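Local atomic coordinates of N-alpha-acetyltransferase 35, NatC auxiliary subunit (PDB entry 6YGA), a protein that serves as the auxiliary subunit of the yeast NatC complex, which acetylates the N-terminal methionine of proteins such as the L-A virus Gag protein. Residues B[365-377]-B[530-542]. Numbering follows the deposited sequence.
Sequences LLHVKEFSAQTPS and QLQATKQFLNYLL. With EDO (1,2-ethanediol), chain C.
Thr534 OG1 sits between two polar groups: it lies 2.9 Å from Glu370 O, to which it can offer its proton, and it accepts a hydrogen bond from Gln530 NE2 at 3.0 Å. That second bond runs close to the amide plane of Gln530, where a turn about CB-CG (chi2 61°) folds the amide back toward Thr534, one helical turn on. Glu370 O belongs to the final turn of helix 360-372, where Ala373 breaks off with positive phi. The methyl of Ala373 drops against helix 511-564, touching Leu531 CD2 at 3.8 Å and resting on Gln530 CG. Thr534 CG2 lies 3.4 Å from Phe371 O.

Although its CB points away from helix 511-564, Phe371 has CG anti to the backbone N (chi1 179°), which brings the ring's far end back against that helix. Its CE1 meets Leu538 CD2 at 3.9 Å, while Phe537 CE2 and Leu541 CD1 come up to its edge; Phe441 and Phe482 of neighbouring helices also pack on it. The two helix segments cross at -82°, with axes 8.4 Å apart, within the TPR-like helical region. The threonine hydroxyl can give the helix-end carbonyl a polar partner beside the apolar patch formed by Phe371, Phe537, Leu538 and Leu541.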
ATOM      1  N   LEU B 365      -7.279  -1.373  30.087  1.00 41.42           N
ATOM      2  CA  LEU B 365      -7.340  -0.652  31.354  1.00 42.45           C
ATOM      3  C   LEU B 365      -5.959  -0.200  31.813  1.00 43.99           C
ATOM      4  O   LEU B 365      -5.843   0.789  32.544  1.00 45.41           O
ATOM      5  CB  LEU B 365      -8.005  -1.524  32.417  1.00 45.38           C
ATOM      6  CG  LEU B 365      -9.484  -1.834  32.180  1.00 47.87           C
ATOM      7  CD1 LEU B 365      -9.989  -2.790  33.242  1.00 50.18           C
ATOM      8  CD2 LEU B 365     -10.309  -0.556  32.174  1.00 49.10           C
ATOM      9  N   LEU B 366      -4.902  -0.905  31.394  1.00 43.27           N
ATOM     10  CA  LEU B 366      -3.549  -0.455  31.710  1.00 44.12           C
ATOM     11  C   LEU B 366      -3.236   0.868  31.026  1.00 42.84           C
ATOM     12  O   LEU B 366      -2.585   1.739  31.615  1.00 44.05           O
ATOM     13  CB  LEU B 366      -2.530  -1.520  31.308  1.00 46.71           C
ATOM     14  CG  LEU B 366      -2.156  -2.550  32.373  1.00 51.34           C
ATOM     15  CD1 LEU B 366      -1.298  -3.643  31.761  1.00 51.58           C
ATOM     16  CD2 LEU B 366      -1.427  -1.879  33.530  1.00 53.07           C
ATOM     17  N   HIS B 367      -3.687   1.038  29.780  1.00 40.04           N
ATOM     18  CA  HIS B 367      -3.472   2.306  29.093  1.00 39.24           C
ATOM     19  C   HIS B 367      -4.190   3.442  29.808  1.00 39.54           C
ATOM     20  O   HIS B 367      -3.621   4.522  30.003  1.00 39.56           O
ATOM     21  CB  HIS B 367      -3.939   2.214  27.640  1.00 37.57           C
ATOM     22  CG  HIS B 367      -3.062   1.362  26.777  1.00 37.30           C
ATOM     23  ND1 HIS B 367      -2.996  -0.008  26.909  1.00 38.17           N
ATOM     24  CD2 HIS B 367      -2.214   1.685  25.772  1.00 36.14           C
ATOM     25  CE1 HIS B 367      -2.145  -0.492  26.023  1.00 37.69           C
ATOM     26  NE2 HIS B 367      -1.656   0.514  25.321  1.00 36.39           N
ATOM     27  N   VAL B 368      -5.442   3.213  30.211  1.00 38.16           N
ATOM     28  CA  VAL B 368      -6.197   4.243  30.918  1.00 38.58           C
ATOM     29  C   VAL B 368      -5.541   4.561  32.253  1.00 38.74           C
ATOM     30  O   VAL B 368      -5.452   5.727  32.656  1.00 40.07           O
ATOM     31  CB  VAL B 368      -7.661   3.800  31.102  1.00 36.96           C
ATOM     32  CG1 VAL B 368      -8.440   4.852  31.877  1.00 33.78           C
ATOM     33  CG2 VAL B 368      -8.307   3.532  29.751  1.00 33.30           C
ATOM     34  N   LYS B 369      -5.059   3.532  32.953  1.00 40.69           N
ATOM     35  CA  LYS B 369      -4.464   3.735  34.269  1.00 42.64           C
ATOM     36  C   LYS B 369      -3.182   4.553  34.185  1.00 43.31           C
ATOM     37  O   LYS B 369      -2.959   5.451  35.002  1.00 46.11           O
ATOM     38  CB  LYS B 369      -4.197   2.386  34.933  1.00 44.47           C
ATOM     39  CG  LYS B 369      -3.324   2.453  36.173  1.00 47.64           C
ATOM     40  CD  LYS B 369      -3.488   1.193  37.005  1.00 53.46           C
ATOM     41  CE  LYS B 369      -2.222   0.857  37.771  1.00 60.09           C
ATOM     42  NZ  LYS B 369      -1.130   0.402  36.864  1.00 62.92           N
ATOM     43  N   GLU B 370      -2.323   4.261  33.208  1.00 41.80           N
ATOM     44  CA  GLU B 370      -1.065   4.994  33.122  1.00 43.29           C
ATOM     45  C   GLU B 370      -1.281   6.428  32.656  1.00 40.95           C
ATOM     46  O   GLU B 370      -0.467   7.305  32.965  1.00 38.69           O
ATOM     47  CB  GLU B 370      -0.082   4.256  32.207  1.00 45.66           C
ATOM     48  CG  GLU B 370       0.326   2.882  32.743  1.00 53.31           C
ATOM     49  CD  GLU B 370       1.230   2.104  31.793  1.00 59.05           C
ATOM     50  OE1 GLU B 370       2.000   2.736  31.044  1.00 59.78           O
ATOM     51  OE2 GLU B 370       1.168   0.855  31.792  1.00 61.59           O
ATOM     52  N   PHE B 371      -2.365   6.691  31.926  1.00 41.44           N
ATOM     53  CA  PHE B 371      -2.668   8.042  31.468  1.00 42.43           C
ATOM     54  C   PHE B 371      -3.431   8.860  32.504  1.00 43.78           C
ATOM     55  O   PHE B 371      -3.249  10.081  32.576  1.00 43.34           O
ATOM     56  CB  PHE B 371      -3.467   7.990  30.164  1.00 43.06           C
ATOM     57  CG  PHE B 371      -3.851   9.344  29.635  1.00 44.05           C
ATOM     58  CD1 PHE B 371      -2.960  10.080  28.870  1.00 42.05           C
ATOM     59  CD2 PHE B 371      -5.104   9.879  29.898  1.00 42.55           C
ATOM     60  CE1 PHE B 371      -3.309  11.330  28.376  1.00 42.81           C
ATOM     61  CE2 PHE B 371      -5.462  11.128  29.413  1.00 41.75           C
ATOM     62  CZ  PHE B 371      -4.563  11.857  28.649  1.00 43.79           C
ATOM     63  N   SER B 372      -4.279   8.219  33.310  1.00 45.70           N
ATOM     64  CA  SER B 372      -5.105   8.934  34.270  1.00 48.89           C
ATOM     65  C   SER B 372      -4.717   8.697  35.721  1.00 52.39           C
ATOM     66  O   SER B 372      -5.154   9.463  36.586  1.00 49.20           O
ATOM     67  CB  SER B 372      -6.581   8.553  34.095  1.00 46.75           C
ATOM     68  OG  SER B 372      -6.813   7.231  34.541  1.00 44.85           O
ATOM     69  N   ALA B 373      -3.922   7.663  36.007  1.00 57.40           N
ATOM     70  CA  ALA B 373      -3.475   7.352  37.367  1.00 63.51           C
ATOM     71  C   ALA B 373      -4.655   7.084  38.298  1.00 72.67           C
ATOM     72  O   ALA B 373      -4.656   7.494  39.460  1.00 75.00           O
ATOM     73  CB  ALA B 373      -2.583   8.463  37.927  1.00 61.43           C
ATOM     74  N   GLN B 374      -5.667   6.379  37.793  1.00 80.36           N
ATOM     75  CA  GLN B 374      -6.860   6.081  38.574  1.00 88.29           C
ATOM     76  C   GLN B 374      -7.260   4.626  38.393  1.00 91.07           C
ATOM     77  O   GLN B 374      -7.376   4.141  37.262  1.00 89.31           O
ATOM     78  CB  GLN B 374      -8.018   7.002  38.187  1.00 90.51           C
ATOM     79  CG  GLN B 374      -8.088   8.265  39.029  1.00 92.72           C
ATOM     80  CD  GLN B 374      -9.102   9.262  38.514  1.00 92.91           C
ATOM     81  OE1 GLN B 374      -9.517   9.202  37.358  1.00 92.52           O
ATOM     82  NE2 GLN B 374      -9.505  10.192  39.373  1.00 94.69           N
ATOM     83  N   THR B 375      -7.468   3.940  39.513  1.00 96.76           N
ATOM     84  CA  THR B 375      -7.915   2.559  39.483  1.00102.29           C
ATOM     85  C   THR B 375      -9.357   2.494  38.988  1.00107.22           C
ATOM     86  O   THR B 375     -10.137   3.423  39.208  1.00109.72           O
ATOM     87  CB  THR B 375      -7.823   1.934  40.873  1.00105.08           C
ATOM     88  OG1 THR B 375      -8.723   2.610  41.762  1.00107.97           O
ATOM     89  CG2 THR B 375      -6.408   2.049  41.409  1.00104.88           C
ATOM     90  N   PRO B 376      -9.734   1.407  38.306  1.00109.98           N
ATOM     91  CA  PRO B 376     -11.137   1.271  37.876  1.00111.24           C
ATOM     92  C   PRO B 376     -12.124   1.302  39.035  1.00115.02           C
ATOM     93  O   PRO B 376     -13.188   1.923  38.918  1.00118.75           O
ATOM     94  CB  PRO B 376     -11.145  -0.078  37.144  1.00111.55           C
ATOM     95  CG  PRO B 376      -9.723  -0.285  36.716  1.00110.79           C
ATOM     96  CD  PRO B 376      -8.884   0.316  37.799  1.00110.78           C
ATOM     97  N   SER B 377     -11.786   0.667  40.157  1.00114.60           N
ATOM     98  CA  SER B 377     -12.639   0.626  41.350  1.00113.00           C
ATOM     99  C   SER B 377     -14.050   0.133  41.038  1.00111.81           C
ATOM    100  O   SER B 377     -14.870  -0.042  41.939  1.00111.92           O
ATOM    101  CB  SER B 377     -12.708   2.005  42.014  1.00110.38           C
ATOM    102  OG  SER B 377     -13.533   2.889  41.276  1.00106.56           O
ATOM    103  N   GLN B 530       2.013   5.831  41.204  1.00 46.80           N
ATOM    104  CA  GLN B 530       1.395   5.947  39.886  1.00 44.95           C
ATOM    105  C   GLN B 530       1.115   7.403  39.527  1.00 45.76           C
ATOM    106  O   GLN B 530       1.248   7.796  38.362  1.00 46.90           O
ATOM    107  CB  GLN B 530       0.108   5.124  39.833  1.00 44.20           C
ATOM    108  CG  GLN B 530      -0.575   5.149  38.478  1.00 42.73           C
ATOM    109  CD  GLN B 530       0.305   4.587  37.381  1.00 40.93           C
ATOM    110  OE1 GLN B 530       0.642   3.404  37.387  1.00 44.35           O
ATOM    111  NE2 GLN B 530       0.688   5.435  36.435  1.00 36.43           N
ATOM    112  N   LEU B 531       0.724   8.218  40.512  1.00 42.60           N
ATOM    113  CA  LEU B 531       0.500   9.637  40.252  1.00 40.95           C
ATOM    114  C   LEU B 531       1.778  10.322  39.785  1.00 39.56           C
ATOM    115  O   LEU B 531       1.757  11.109  38.833  1.00 39.26           O
ATOM    116  CB  LEU B 531      -0.047  10.322  41.503  1.00 43.28           C
ATOM    117  CG  LEU B 531      -1.525  10.103  41.827  1.00 43.61           C
ATOM    118  CD1 LEU B 531      -1.830  10.551  43.249  1.00 45.17           C
ATOM    119  CD2 LEU B 531      -2.402  10.845  40.831  1.00 41.89           C
ATOM    120  N   GLN B 532       2.904  10.034  40.442  1.00 40.41           N
ATOM    121  CA  GLN B 532       4.165  10.632  40.016  1.00 43.08           C
ATOM    122  C   GLN B 532       4.540  10.169  38.616  1.00 42.75           C
ATOM    123  O   GLN B 532       4.995  10.970  37.791  1.00 42.44           O
ATOM    124  CB  GLN B 532       5.275  10.294  41.008  1.00 46.07           C
ATOM    125  CG  GLN B 532       5.081  10.894  42.390  1.00 50.56           C
ATOM    126  CD  GLN B 532       5.264  12.403  42.413  1.00 53.94           C
ATOM    127  OE1 GLN B 532       5.810  12.991  41.478  1.00 56.41           O
ATOM    128  NE2 GLN B 532       4.809  13.036  43.489  1.00 54.14           N
ATOM    129  N   ALA B 533       4.353   8.881  38.327  1.00 42.12           N
ATOM    130  CA  ALA B 533       4.689   8.371  37.002  1.00 39.61           C
ATOM    131  C   ALA B 533       3.798   8.997  35.936  1.00 39.74           C
ATOM    132  O   ALA B 533       4.274   9.393  34.866  1.00 37.50           O
ATOM    133  CB  ALA B 533       4.576   6.846  36.980  1.00 36.73           C
ATOM    134  N   THR B 534       2.495   9.093  36.215  1.00 40.30           N
ATOM    135  CA  THR B 534       1.584   9.748  35.283  1.00 41.15           C
ATOM    136  C   THR B 534       1.933  11.222  35.114  1.00 44.10           C
ATOM    137  O   THR B 534       1.903  11.750  33.996  1.00 45.46           O
ATOM    138  CB  THR B 534       0.142   9.579  35.765  1.00 41.02           C
ATOM    139  OG1 THR B 534      -0.216   8.194  35.711  1.00 40.22           O
ATOM    140  CG2 THR B 534      -0.821  10.377  34.899  1.00 39.23           C
ATOM    141  N   LYS B 535       2.281  11.903  36.210  1.00 44.48           N
ATOM    142  CA  LYS B 535       2.651  13.311  36.113  1.00 44.53           C
ATOM    143  C   LYS B 535       3.852  13.503  35.194  1.00 43.69           C
ATOM    144  O   LYS B 535       3.860  14.404  34.348  1.00 42.72           O
ATOM    145  CB  LYS B 535       2.944  13.871  37.504  1.00 46.00           C
ATOM    146  CG  LYS B 535       3.489  15.288  37.497  1.00 49.02           C
ATOM    147  CD  LYS B 535       3.953  15.707  38.880  1.00 54.65           C
ATOM    148  CE  LYS B 535       4.563  17.096  38.842  1.00 58.97           C
ATOM    149  NZ  LYS B 535       4.994  17.562  40.186  1.00 63.60           N
ATOM    150  N   GLN B 536       4.872  12.654  35.336  1.00 43.03           N
ATOM    151  CA  GLN B 536       6.054  12.770  34.491  1.00 43.15           C
ATOM    152  C   GLN B 536       5.777  12.316  33.064  1.00 41.88           C
ATOM    153  O   GLN B 536       6.407  12.816  32.126  1.00 41.41           O
ATOM    154  CB  GLN B 536       7.202  11.978  35.108  1.00 45.79           C
ATOM    155  CG  GLN B 536       7.598  12.520  36.467  1.00 51.26           C
ATOM    156  CD  GLN B 536       8.205  11.470  37.365  1.00 57.42           C
ATOM    157  OE1 GLN B 536       8.963  10.610  36.915  1.00 60.19           O
ATOM    158  NE2 GLN B 536       7.869  11.529  38.648  1.00 58.77           N
ATOM    159  N   PHE B 537       4.839  11.382  32.878  1.00 42.54           N
ATOM    160  CA  PHE B 537       4.419  11.015  31.530  1.00 42.19           C
ATOM    161  C   PHE B 537       3.719  12.181  30.841  1.00 42.66           C
ATOM    162  O   PHE B 537       4.038  12.518  29.695  1.00 43.12           O
ATOM    163  CB  PHE B 537       3.514   9.781  31.581  1.00 41.88           C
ATOM    164  CG  PHE B 537       2.900   9.412  30.255  1.00 40.29           C
ATOM    165  CD1 PHE B 537       3.664   9.384  29.098  1.00 40.89           C
ATOM    166  CD2 PHE B 537       1.561   9.071  30.173  1.00 40.75           C
ATOM    167  CE1 PHE B 537       3.094   9.040  27.881  1.00 38.48           C
ATOM    168  CE2 PHE B 537       0.989   8.724  28.962  1.00 39.85           C
ATOM    169  CZ  PHE B 537       1.758   8.707  27.816  1.00 38.39           C
ATOM    170  N   LEU B 538       2.763  12.816  31.526  1.00 40.80           N
ATOM    171  CA  LEU B 538       2.096  13.981  30.951  1.00 41.97           C
ATOM    172  C   LEU B 538       3.078  15.116  30.702  1.00 43.40           C
ATOM    173  O   LEU B 538       2.870  15.934  29.798  1.00 43.64           O
ATOM    174  CB  LEU B 538       0.965  14.453  31.866  1.00 41.23           C
ATOM    175  CG  LEU B 538      -0.203  13.480  32.036  1.00 41.61           C
ATOM    176  CD1 LEU B 538      -1.189  13.988  33.073  1.00 43.51           C
ATOM    177  CD2 LEU B 538      -0.895  13.252  30.701  1.00 41.65           C
ATOM    178  N   ASN B 539       4.152  15.181  31.490  1.00 45.06           N
ATOM    179  CA  ASN B 539       5.184  16.178  31.242  1.00 48.44           C
ATOM    180  C   ASN B 539       5.838  15.960  29.884  1.00 46.02           C
ATOM    181  O   ASN B 539       6.138  16.923  29.168  1.00 46.05           O
ATOM    182  CB  ASN B 539       6.225  16.132  32.355  1.00 54.16           C
ATOM    183  CG  ASN B 539       6.587  17.501  32.861  1.00 61.96           C
ATOM    184  OD1 ASN B 539       5.915  18.048  33.737  1.00 65.40           O
ATOM    185  ND2 ASN B 539       7.650  18.073  32.309  1.00 64.82           N
ATOM    186  N   TYR B 540       6.062  14.699  29.509  1.00 43.46           N
ATOM    187  CA  TYR B 540       6.640  14.404  28.203  1.00 44.06           C
ATOM    188  C   TYR B 540       5.656  14.708  27.078  1.00 42.06           C
ATOM    189  O   TYR B 540       6.043  15.271  26.046  1.00 41.40           O
ATOM    190  CB  TYR B 540       7.088  12.944  28.146  1.00 44.18           C
ATOM    191  CG  TYR B 540       7.245  12.408  26.740  1.00 44.65           C
ATOM    192  CD1 TYR B 540       8.259  12.866  25.911  1.00 43.43           C
ATOM    193  CD2 TYR B 540       6.379  11.440  26.244  1.00 45.60           C
ATOM    194  CE1 TYR B 540       8.407  12.380  24.623  1.00 46.33           C
ATOM    195  CE2 TYR B 540       6.520  10.944  24.956  1.00 45.25           C
ATOM    196  CZ  TYR B 540       7.537  11.419  24.150  1.00 46.45           C
ATOM    197  OH  TYR B 540       7.690  10.939  22.868  1.00 46.35           O
ATOM    198  N   LEU B 541       4.384  14.342  27.256  1.00 38.47           N
ATOM    199  CA  LEU B 541       3.385  14.617  26.227  1.00 35.55           C
ATOM    200  C   LEU B 541       3.226  16.114  26.000  1.00 37.24           C
ATOM    201  O   LEU B 541       3.039  16.561  24.863  1.00 36.86           O
ATOM    202  CB  LEU B 541       2.045  13.990  26.611  1.00 33.18           C
ATOM    203  CG  LEU B 541       1.976  12.462  26.626  1.00 33.02           C
ATOM    204  CD1 LEU B 541       0.598  12.001  27.066  1.00 33.12           C
ATOM    205  CD2 LEU B 541       2.324  11.894  25.258  1.00 32.76           C
ATOM    206  N   LEU B 542       3.294  16.905  27.073  1.00 38.01           N
ATOM    207  CA  LEU B 542       3.192  18.352  26.926  1.00 40.81           C
ATOM    208  C   LEU B 542       4.380  18.911  26.157  1.00 41.84           C
ATOM    209  O   LEU B 542       4.220  19.803  25.316  1.00 42.22           O
ATOM    210  CB  LEU B 542       3.073  19.013  28.299  1.00 42.09           C
ATOM    211  CG  LEU B 542       1.682  18.963  28.929  1.00 41.69           C
ATOM    212  CD1 LEU B 542       1.734  19.350  30.398  1.00 39.25           C
ATOM    213  CD2 LEU B 542       0.740  19.880  28.167  1.00 41.81           C
TER
HETATM  214  C1  EDO C 825      -1.118   4.997  27.213  1.00 55.84           C
HETATM  215  O1  EDO C 825      -1.701   5.876  28.181  1.00 54.19           O
HETATM  216  C2  EDO C 825      -1.552   5.412  25.811  1.00 56.83           C
HETATM  217  O2  EDO C 825      -2.979   5.330  25.699  1.00 57.82           O